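PDB 4C2L: endo-xylogalacturonan hydrolase A from Aspergillus tubingensis, which hydrolyses xylogalacturonan, the heavily xylose-substituted galacturonan of the hairy regions of pectin, and requires a xylose-bearing galacturonic acid backbone. Local coordinates for residues S326-T331 with S356-K361; T254-I259 with N287-D292; K335-V340 with K361-K366. All coordinates share one frame; numbering follows the deposited sequence.

In the fold
The three contacts join successive coils of the right-handed parallel beta-helix of family 28 glycosidases. Contact 2 closes before the others open and pairs strand 246-259 with strand 279-294. The latter neighbours strand 319-329, which contact 1 joins to strand 350-358 and the chain beyond it. Contacts 1 and 2 have centres about 9 Å apart, and the stacked rings of Phe289 and Phe328 continue between them. Contact 3, about 13 Å from contact 1 and 17 Å from contact 2 between centres, shares Lys361 with contact 1; their segments alternate along the chain. Together they carry the coil-to-coil pairing toward the C-terminal end, contacts 1 and 3 lying away from the probable catalytic residues.

Contact 1. Residues S326-T331 with S356-K361; sequences SSFSGT and SGFDVK
Ser326 and Phe328 pair with Ser356 and Phe358 as parallel bridges, and the end-to-end directions of the two segments differ by just 3°. The N-H groups of Ser327 and Phe328 reach Ser356 O and Gly357 O. Ser327 and Gly357, opposite each other, both have positive phi; the chain turns a corner at Gly357, and the other segment at Gly330. Farther along, segment 356-361 becomes the donor: Asp359 N gives a straighter bond to Phe328 O (2.8 Å, 166°), and Lys361 N reaches Gly330 O at 3.1 Å. A water bridges Gly330 N and Asp359 O.

On the inner face, Phe328 CB touches two side chains, Phe358 CD1 at 3.9 Å and Val360 CG2 at 3.7 Å. The Phe358 ring reaches CB because its CG stands anti to the backbone N (chi1 -168°); Val360 CB lies over one face of this ring, near the rim. On the other face, Ser326 CB meets Ser356 OG at 3.7 Å, while Ser326 OG is hydrogen-bonded to Asn287. A second water accepts no more than a weak bond from Phe328 N but donates firmly to Ser356 O (2.7 Å).

Backbone bonds from Ser326, Ser329 and Thr331 continue the pairing to strand 279-294, while Phe358 and Val360 also pack on Ala297 of strand 296-301, across the interior of the coil.

Contact 2. Residues T254-I259 with N287-D292; sequences TGATMI and NDFTVD. With SO4 (sulfate ion), chain I.
Two consecutive coils of the beta-helix, of the third and fourth PbH1 repeats, meet here, with Thr254 in register with Asn287 and Ile259 with Asp292. The strands run parallel, their axes 12° apart. Thr290 N donates to Ala256 O at 2.8 Å, Met258 N to Thr290 O at 2.9 Å and Asp292 N to Met258 O.

Inside, the Ala256 methyl sits over the centre of the Phe289 ring, CB 3.5 Å from the centroid, a CH-pi contact. Met258, folded at chi2 and chi3, lays CG against Phe289 CD2 at 3.8 Å.

Outside, Thr254 and Asn287 lie side by side. With CG anti to the backbone N (chi1 -178°), Asn287 uses both amide hydrogens: ND2 donates to Thr254 OG1 (2.9 Å) and to O4 of a sulfate ion (2.8 Å), probably from the crystallisation liquor. Its OD1 is taken by Ser326 OG of the next coil, so the amide's orientation is fixed. A water links Thr254 OG1 with Asp288 OD2.

Gly255 and Asp288 share positive phi, and the chain turns a corner at Asp288. Side chains stacked in register from coil to coil around an apolar core typify parallel beta-helices; here the outer face, mostly polar, includes Ile259.

Contact 3. Residues K335-V340 with K361-K366; sequences KYDPVV and KAPSGK
Asp337 holds Ser364 by two bonds, one to each carboxylate oxygen. Ser364 OG donates to Asp337 OD1 at 2.7 Å and Ser364 N to Asp337 OD2 at 2.9 Å (159°), and both bonds fall on the syn lone pairs, in the mouth of the carboxylate. Such two-point binding sets the rotation of the carboxylate as well as its position.

The torsions on both sides suit this grip. Asp337 extends its carboxylate away from its own N (chi1 -166°) and into the turn opposite. Ser364 OG lies between its backbone N and carbonyl carbon (chi1 67°), where it gives its proton to Asp337 and also accepts from Lys366 N at 3.2 Å, forming an ST turn. One hydroxyl thereby ties the aspartate to the backbone just past the type I turn of Ala362 to Gly365. Two backbone bonds, Gly365 N to Ala362 O and Ala362 N to Lys366 O, close the loop that receives the carboxylate.

Apolar atoms fill in around the carboxylate. The Ala362 methyl packs against Asp337 CG at 3.4 Å, and Pro363 runs antiparallel alongside Asp337, its CD close to OD2. Pro363 has no N-H to offer; the donor to OD2 is the N-H of the next residue, Ser364. Pro338, preceded by a cis peptide bond, sets its CB against Lys366 CB at 3.7 Å, while the lysine chain beyond CG runs on extended. Deeper in, Val340 turns CG1 to the Ala362 backbone, 3.5 Å from its N.

Strand 339-344 begins here, and residues 361-366 lead into its neighbour, strand 368-372; the contact is thus a type I turn with an ST turn, bound by an aspartate, in a loop between adjacent coils of the parallel beta-helix.

Contact 1. Residues S326-T331 with S356-K361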
loop_
_atom_site.group_PDB
_atom_site.type_symbol
_atom_site.label_atom_id
_atom_site.label_comp_id
_atom_site.label_asym_id
_atom_site.label_seq_id
_atom_site.Cartn_x
_atom_site.Cartn_y
_atom_site.Cartn_z
ATOM N N SER A 326 -5.910 11.269 -15.663
ATOM C CA SER A 326 -5.286 12.090 -16.707
ATOM C C SER A 326 -3.920 11.570 -17.129
ATOM O O SER A 326 -3.128 11.140 -16.293
ATOM C CB SER A 326 -5.179 13.549 -16.256
ATOM O OG SER A 326 -4.525 13.680 -14.990
ATOM N N SER A 327 -3.664 11.609 -18.438
ATOM C CA SER A 327 -2.368 11.254 -19.007
ATOM C C SER A 327 -1.969 9.834 -18.662
ATOM O O SER A 327 -0.986 9.619 -17.942
ATOM C CB SER A 327 -1.283 12.238 -18.549
ATOM O OG SER A 327 -1.521 13.537 -19.048
ATOM N N PHE A 328 -2.754 8.869 -19.130
ATOM C CA PHE A 328 -2.391 7.467 -19.029
ATOM C C PHE A 328 -1.878 7.021 -20.393
ATOM O O PHE A 328 -2.511 7.286 -21.425
ATOM C CB PHE A 328 -3.593 6.605 -18.651
ATOM C CG PHE A 328 -3.849 6.506 -17.165
ATOM C CD1 PHE A 328 -3.868 7.642 -16.355
ATOM C CD2 PHE A 328 -4.111 5.262 -16.585
ATOM C CE1 PHE A 328 -4.125 7.540 -14.990
ATOM C CE2 PHE A 328 -4.376 5.153 -15.221
ATOM C CZ PHE A 328 -4.377 6.291 -14.423
ATOM N N SER A 329 -0.753 6.323 -20.396
ATOM C CA SER A 329 -0.244 5.768 -21.643
ATOM C C SER A 329 0.238 4.339 -21.457
ATOM O O SER A 329 0.323 3.841 -20.329
ATOM C CB SER A 329 0.860 6.662 -22.203
ATOM O OG SER A 329 1.943 6.747 -21.289
ATOM N N GLY A 330 0.535 3.680 -22.570
ATOM C CA GLY A 330 1.070 2.338 -22.541
ATOM C C GLY A 330 0.132 1.299 -23.101
ATOM O O GLY A 330 -0.826 1.620 -23.814
ATOM N N THR A 331 0.418 0.046 -22.762
ATOM C CA THR A 331 -0.229 -1.106 -23.352
ATOM C C THR A 331 -0.620 -2.049 -22.237
ATOM O O THR A 331 0.198 -2.356 -21.361
ATOM C CB THR A 331 0.739 -1.841 -24.319
ATOM O OG1 THR A 331 1.361 -0.882 -25.184
ATOM C CG2 THR A 331 0.007 -2.861 -25.165
ATOM N N SER A 356 -9.014 12.136 -19.281
ATOM C CA SER A 356 -8.397 12.878 -20.394
ATOM C C SER A 356 -7.010 12.313 -20.697
ATOM O O SER A 356 -6.374 11.705 -19.832
ATOM C CB SER A 356 -8.295 14.366 -20.089
ATOM O OG SER A 356 -7.460 14.592 -18.969
ATOM N N GLY A 357 -6.537 12.518 -21.924
ATOM C CA GLY A 357 -5.227 12.000 -22.322
ATOM C C GLY A 357 -5.088 10.515 -22.042
ATOM O O GLY A 357 -4.042 10.051 -21.560
ATOM N N PHE A 358 -6.143 9.763 -22.328
ATOM C CA PHE A 358 -6.148 8.335 -22.075
ATOM C C PHE A 358 -5.724 7.639 -23.359
ATOM O O PHE A 358 -6.540 7.434 -24.255
ATOM C CB PHE A 358 -7.549 7.899 -21.655
ATOM C CG PHE A 358 -7.626 6.506 -21.105
ATOM C CD1 PHE A 358 -7.257 6.238 -19.793
ATOM C CD2 PHE A 358 -8.105 5.468 -21.893
ATOM C CE1 PHE A 358 -7.347 4.954 -19.282
ATOM C CE2 PHE A 358 -8.201 4.178 -21.391
ATOM C CZ PHE A 358 -7.821 3.921 -20.081
ATOM N N ASP A 359 -4.444 7.291 -23.444
ATOM C CA ASP A 359 -3.855 6.813 -24.698
ATOM C C ASP A 359 -3.457 5.347 -24.623
ATOM O O ASP A 359 -2.606 4.887 -25.374
ATOM C CB ASP A 359 -2.644 7.671 -25.072
ATOM C CG ASP A 359 -3.026 9.105 -25.435
ATOM O OD1 ASP A 359 -4.217 9.364 -25.725
ATOM O OD2 ASP A 359 -2.132 9.982 -25.431
ATOM N N VAL A 360 -4.099 4.614 -23.730
ATOM C CA VAL A 360 -3.786 3.214 -23.497
ATOM C C VAL A 360 -4.455 2.290 -24.510
ATOM O O VAL A 360 -5.638 2.442 -24.828
ATOM C CB VAL A 360 -4.160 2.813 -22.049
ATOM C CG1 VAL A 360 -3.729 1.384 -21.761
ATOM C CG2 VAL A 360 -3.486 3.758 -21.070
ATOM N N LYS A 361 -3.687 1.334 -25.025
ATOM C CA LYS A 361 -4.205 0.350 -25.967
ATOM C C LYS A 361 -3.955 -1.064 -25.477
ATOM O O LYS A 361 -3.013 -1.303 -24.720
ATOM C CB LYS A 361 -3.547 0.550 -27.340
ATOM C CG LYS A 361 -4.022 1.803 -28.065
ATOM C CD LYS A 361 -3.173 2.104 -29.291
ATOM C CE LYS A 361 -3.945 2.940 -30.306
ATOM N NZ LYS A 361 -4.667 4.089 -29.689
HETATM O O HOH W 1 -4.604 14.550 -19.841
HETATM O O HOH W 2 -6.165 9.173 -18.780
HETATM O O HOH W 3 0.527 4.879 -25.214
#

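Contact 2. Residues T254-I259 with N287-D292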
loop_
_atom_site.group_PDB
_atom_site.type_symbol
_atom_site.label_atom_id
_atom_site.label_comp_id
_atom_site.label_asym_id
_atom_site.label_seq_id
_atom_site.Cartn_x
_atom_site.Cartn_y
_atom_site.Cartn_z
ATOM N N THR A 254 0.780 11.000 -8.932
ATOM C CA THR A 254 1.370 11.329 -10.238
ATOM C C THR A 254 2.645 10.528 -10.489
ATOM O O THR A 254 3.366 10.189 -9.552
ATOM C CB THR A 254 1.620 12.850 -10.373
ATOM O OG1 THR A 254 1.917 13.175 -11.746
ATOM C CG2 THR A 254 2.762 13.322 -9.430
ATOM N N GLY A 255 2.902 10.221 -11.755
ATOM C CA GLY A 255 4.171 9.599 -12.152
ATOM C C GLY A 255 4.288 8.144 -11.748
ATOM O O GLY A 255 5.321 7.722 -11.216
ATOM N N ALA A 256 3.238 7.373 -11.990
ATOM C CA ALA A 256 3.231 5.960 -11.615
ATOM C C ALA A 256 3.545 5.076 -12.805
ATOM O O ALA A 256 2.868 5.131 -13.836
ATOM C CB ALA A 256 1.884 5.561 -11.030
ATOM N N THR A 257 4.565 4.251 -12.657
ATOM C CA THR A 257 4.858 3.238 -13.667
ATOM C C THR A 257 4.386 1.903 -13.123
ATOM O O THR A 257 4.952 1.379 -12.152
ATOM C CB THR A 257 6.357 3.202 -13.978
ATOM O OG1 THR A 257 6.761 4.501 -14.425
ATOM C CG2 THR A 257 6.672 2.140 -15.080
ATOM N N MET A 258 3.336 1.371 -13.751
ATOM C CA MET A 258 2.645 0.183 -13.296
ATOM C C MET A 258 2.927 -0.950 -14.279
ATOM O O MET A 258 2.477 -0.922 -15.436
ATOM C CB MET A 258 1.134 0.459 -13.201
ATOM C CG MET A 258 0.779 1.673 -12.338
ATOM S SD MET A 258 1.472 1.629 -10.669
ATOM C CE MET A 258 0.488 0.327 -9.971
ATOM N N ILE A 259 3.693 -1.928 -13.814
ATOM C CA ILE A 259 4.199 -3.004 -14.653
ATOM C C ILE A 259 3.591 -4.326 -14.192
ATOM O O ILE A 259 3.642 -4.647 -12.999
ATOM C CB ILE A 259 5.743 -3.091 -14.523
ATOM C CG1 ILE A 259 6.393 -1.754 -14.906
ATOM C CG2 ILE A 259 6.274 -4.250 -15.356
ATOM C CD1 ILE A 259 7.814 -1.568 -14.394
ATOM N N ASN A 287 -2.673 10.814 -12.149
ATOM C CA ASN A 287 -2.049 11.553 -13.257
ATOM C C ASN A 287 -0.744 10.921 -13.741
ATOM O O ASN A 287 0.031 10.403 -12.938
ATOM C CB ASN A 287 -1.774 12.990 -12.815
ATOM C CG ASN A 287 -1.173 13.834 -13.924
ATOM O OD1 ASN A 287 -1.805 14.062 -14.965
ATOM N ND2 ASN A 287 0.056 14.306 -13.709
ATOM N N ASP A 288 -0.492 10.974 -15.049
ATOM C CA ASP A 288 0.820 10.566 -15.580
ATOM C C ASP A 288 1.157 9.119 -15.203
ATOM O O ASP A 288 2.169 8.852 -14.528
ATOM C CB ASP A 288 1.919 11.505 -15.063
ATOM C CG ASP A 288 2.030 12.796 -15.858
ATOM O OD1 ASP A 288 1.249 13.011 -16.818
ATOM O OD2 ASP A 288 2.913 13.616 -15.513
ATOM N N PHE A 289 0.300 8.199 -15.616
ATOM C CA PHE A 289 0.537 6.777 -15.423
ATOM C C PHE A 289 1.059 6.148 -16.693
ATOM O O PHE A 289 0.556 6.421 -17.797
ATOM C CB PHE A 289 -0.735 6.029 -15.040
ATOM C CG PHE A 289 -1.057 6.061 -13.567
ATOM C CD1 PHE A 289 -1.204 7.270 -12.886
ATOM C CD2 PHE A 289 -1.269 4.872 -12.874
ATOM C CE1 PHE A 289 -1.522 7.295 -11.531
ATOM C CE2 PHE A 289 -1.587 4.885 -11.511
ATOM C CZ PHE A 289 -1.722 6.094 -10.845
ATOM N N THR A 290 2.058 5.296 -16.519
ATOM C CA THR A 290 2.530 4.434 -17.590
ATOM C C THR A 290 2.067 3.025 -17.289
ATOM O O THR A 290 2.352 2.474 -16.218
ATOM C CB THR A 290 4.062 4.525 -17.711
ATOM O OG1 THR A 290 4.401 5.883 -18.032
ATOM C CG2 THR A 290 4.580 3.602 -18.803
ATOM N N VAL A 291 1.309 2.461 -18.219
ATOM C CA VAL A 291 0.789 1.118 -18.099
ATOM C C VAL A 291 1.695 0.215 -18.951
ATOM O O VAL A 291 1.869 0.436 -20.160
ATOM C CB VAL A 291 -0.686 1.050 -18.573
ATOM C CG1 VAL A 291 -1.260 -0.349 -18.404
ATOM C CG2 VAL A 291 -1.527 2.084 -17.816
ATOM N N ASP A 292 2.294 -0.780 -18.306
ATOM C CA ASP A 292 3.166 -1.728 -18.993
ATOM C C ASP A 292 2.698 -3.135 -18.689
ATOM O O ASP A 292 3.058 -3.715 -17.663
ATOM C CB ASP A 292 4.619 -1.503 -18.557
ATOM C CG ASP A 292 5.591 -2.520 -19.151
ATOM O OD1 ASP A 292 5.168 -3.396 -19.942
ATOM O OD2 ASP A 292 6.786 -2.449 -18.784
HETATM S S SO4 I . 2.081 16.822 -16.513
HETATM O O1 SO4 I . 2.854 15.863 -17.334
HETATM O O2 SO4 I . 0.981 17.388 -17.328
HETATM O O3 SO4 I . 2.968 17.917 -16.057
HETATM O O4 SO4 I . 1.522 16.125 -15.333
HETATM O O HOH W 4 4.391 13.286 -12.599
#

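Contact 3. Residues K335-V340 with K361-K366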
loop_
_atom_site.group_PDB
_atom_site.type_symbol
_atom_site.label_atom_id
_atom_site.label_comp_id
_atom_site.label_asym_id
_atom_site.label_seq_id
_atom_site.Cartn_x
_atom_site.Cartn_y
_atom_site.Cartn_z
ATOM N N LYS A 335 -4.789 -10.226 -21.327
ATOM C CA LYS A 335 -5.830 -10.884 -20.558
ATOM C C LYS A 335 -7.251 -10.454 -20.931
ATOM O O LYS A 335 -8.118 -11.301 -21.134
ATOM C CB LYS A 335 -5.617 -10.685 -19.060
ATOM C CG LYS A 335 -6.653 -11.419 -18.234
ATOM C CD LYS A 335 -6.361 -11.317 -16.753
ATOM C CE LYS A 335 -7.336 -12.186 -15.981
ATOM N NZ LYS A 335 -7.025 -12.100 -14.532
ATOM N N TYR A 336 -7.486 -9.146 -20.983
ATOM C CA TYR A 336 -8.840 -8.632 -21.237
ATOM C C TYR A 336 -8.999 -7.983 -22.608
ATOM O O TYR A 336 -10.083 -7.494 -22.945
ATOM C CB TYR A 336 -9.255 -7.644 -20.145
ATOM C CG TYR A 336 -9.355 -8.259 -18.772
ATOM C CD1 TYR A 336 -10.260 -9.290 -18.511
ATOM C CD2 TYR A 336 -8.552 -7.799 -17.726
ATOM C CE1 TYR A 336 -10.361 -9.850 -17.239
ATOM C CE2 TYR A 336 -8.649 -8.350 -16.455
ATOM C CZ TYR A 336 -9.547 -9.370 -16.217
ATOM O OH TYR A 336 -9.636 -9.912 -14.955
ATOM N N ASP A 337 -7.919 -7.981 -23.387
ATOM C CA ASP A 337 -7.923 -7.477 -24.753
ATOM C C ASP A 337 -9.260 -7.853 -25.415
ATOM O O ASP A 337 -9.632 -9.025 -25.428
ATOM C CB ASP A 337 -6.730 -8.090 -25.501
ATOM C CG ASP A 337 -6.421 -7.387 -26.812
ATOM O OD1 ASP A 337 -7.348 -6.840 -27.444
ATOM O OD2 ASP A 337 -5.235 -7.374 -27.215
ATOM N N PRO A 338 -9.994 -6.865 -25.974
ATOM C CA PRO A 338 -9.696 -5.462 -26.291
ATOM C C PRO A 338 -9.979 -4.430 -25.181
ATOM O O PRO A 338 -9.733 -3.238 -25.376
ATOM C CB PRO A 338 -10.638 -5.189 -27.462
ATOM C CG PRO A 338 -11.837 -6.006 -27.133
ATOM C CD PRO A 338 -11.334 -7.255 -26.460
ATOM N N VAL A 339 -10.479 -4.898 -24.043
ATOM C CA VAL A 339 -10.887 -4.015 -22.949
ATOM C C VAL A 339 -9.661 -3.528 -22.173
ATOM O O VAL A 339 -8.863 -4.345 -21.705
ATOM C CB VAL A 339 -11.881 -4.731 -22.004
ATOM C CG1 VAL A 339 -12.309 -3.808 -20.868
ATOM C CG2 VAL A 339 -13.102 -5.213 -22.789
ATOM N N VAL A 340 -9.524 -2.210 -22.046
ATOM C CA VAL A 340 -8.400 -1.607 -21.308
ATOM C C VAL A 340 -8.841 -0.996 -19.971
ATOM O O VAL A 340 -8.001 -0.627 -19.141
ATOM C CB VAL A 340 -7.670 -0.543 -22.149
ATOM C CG1 VAL A 340 -7.130 -1.160 -23.441
ATOM C CG2 VAL A 340 -8.593 0.638 -22.459
ATOM N N LYS A 361 -3.687 1.334 -25.025
ATOM C CA LYS A 361 -4.205 0.350 -25.967
ATOM C C LYS A 361 -3.955 -1.064 -25.477
ATOM O O LYS A 361 -3.013 -1.303 -24.720
ATOM C CB LYS A 361 -3.547 0.550 -27.340
ATOM C CG LYS A 361 -4.022 1.803 -28.065
ATOM C CD LYS A 361 -3.173 2.104 -29.291
ATOM C CE LYS A 361 -3.945 2.940 -30.306
ATOM N NZ LYS A 361 -4.667 4.089 -29.689
ATOM N N ALA A 362 -4.800 -1.994 -25.911
ATOM C CA ALA A 362 -4.570 -3.415 -25.710
ATOM C C ALA A 362 -3.496 -3.870 -26.731
ATOM O O ALA A 362 -3.174 -3.113 -27.637
ATOM C CB ALA A 362 -5.870 -4.178 -25.884
ATOM N N PRO A 363 -2.910 -5.069 -26.552
ATOM C CA PRO A 363 -1.897 -5.552 -27.510
ATOM C C PRO A 363 -2.371 -5.563 -28.978
ATOM O O PRO A 363 -1.580 -5.267 -29.875
ATOM C CB PRO A 363 -1.611 -6.966 -27.007
ATOM C CG PRO A 363 -1.754 -6.823 -25.516
ATOM C CD PRO A 363 -2.979 -5.950 -25.368
ATOM N N SER A 364 -3.643 -5.885 -29.198
ATOM C CA SER A 364 -4.274 -5.840 -30.529
ATOM C C SER A 364 -4.321 -4.449 -31.166
ATOM O O SER A 364 -4.576 -4.322 -32.368
ATOM C CB SER A 364 -5.701 -6.363 -30.429
ATOM O OG SER A 364 -6.506 -5.467 -29.662
ATOM N N GLY A 365 -4.107 -3.408 -30.364
ATOM C CA GLY A 365 -4.236 -2.030 -30.830
ATOM C C GLY A 365 -5.598 -1.427 -30.496
ATOM O O GLY A 365 -5.784 -0.220 -30.614
ATOM N N LYS A 366 -6.547 -2.260 -30.079
ATOM C CA LYS A 366 -7.875 -1.777 -29.684
ATOM C C LYS A 366 -7.848 -1.155 -28.286
ATOM O O LYS A 366 -6.859 -1.315 -27.558
ATOM C CB LYS A 366 -8.897 -2.904 -29.771
ATOM C CG LYS A 366 -9.229 -3.257 -31.213
ATOM C CD LYS A 366 -9.888 -4.616 -31.322
ATOM C CE LYS A 366 -10.232 -4.921 -32.770
ATOM N NZ LYS A 366 -11.092 -6.133 -32.861
#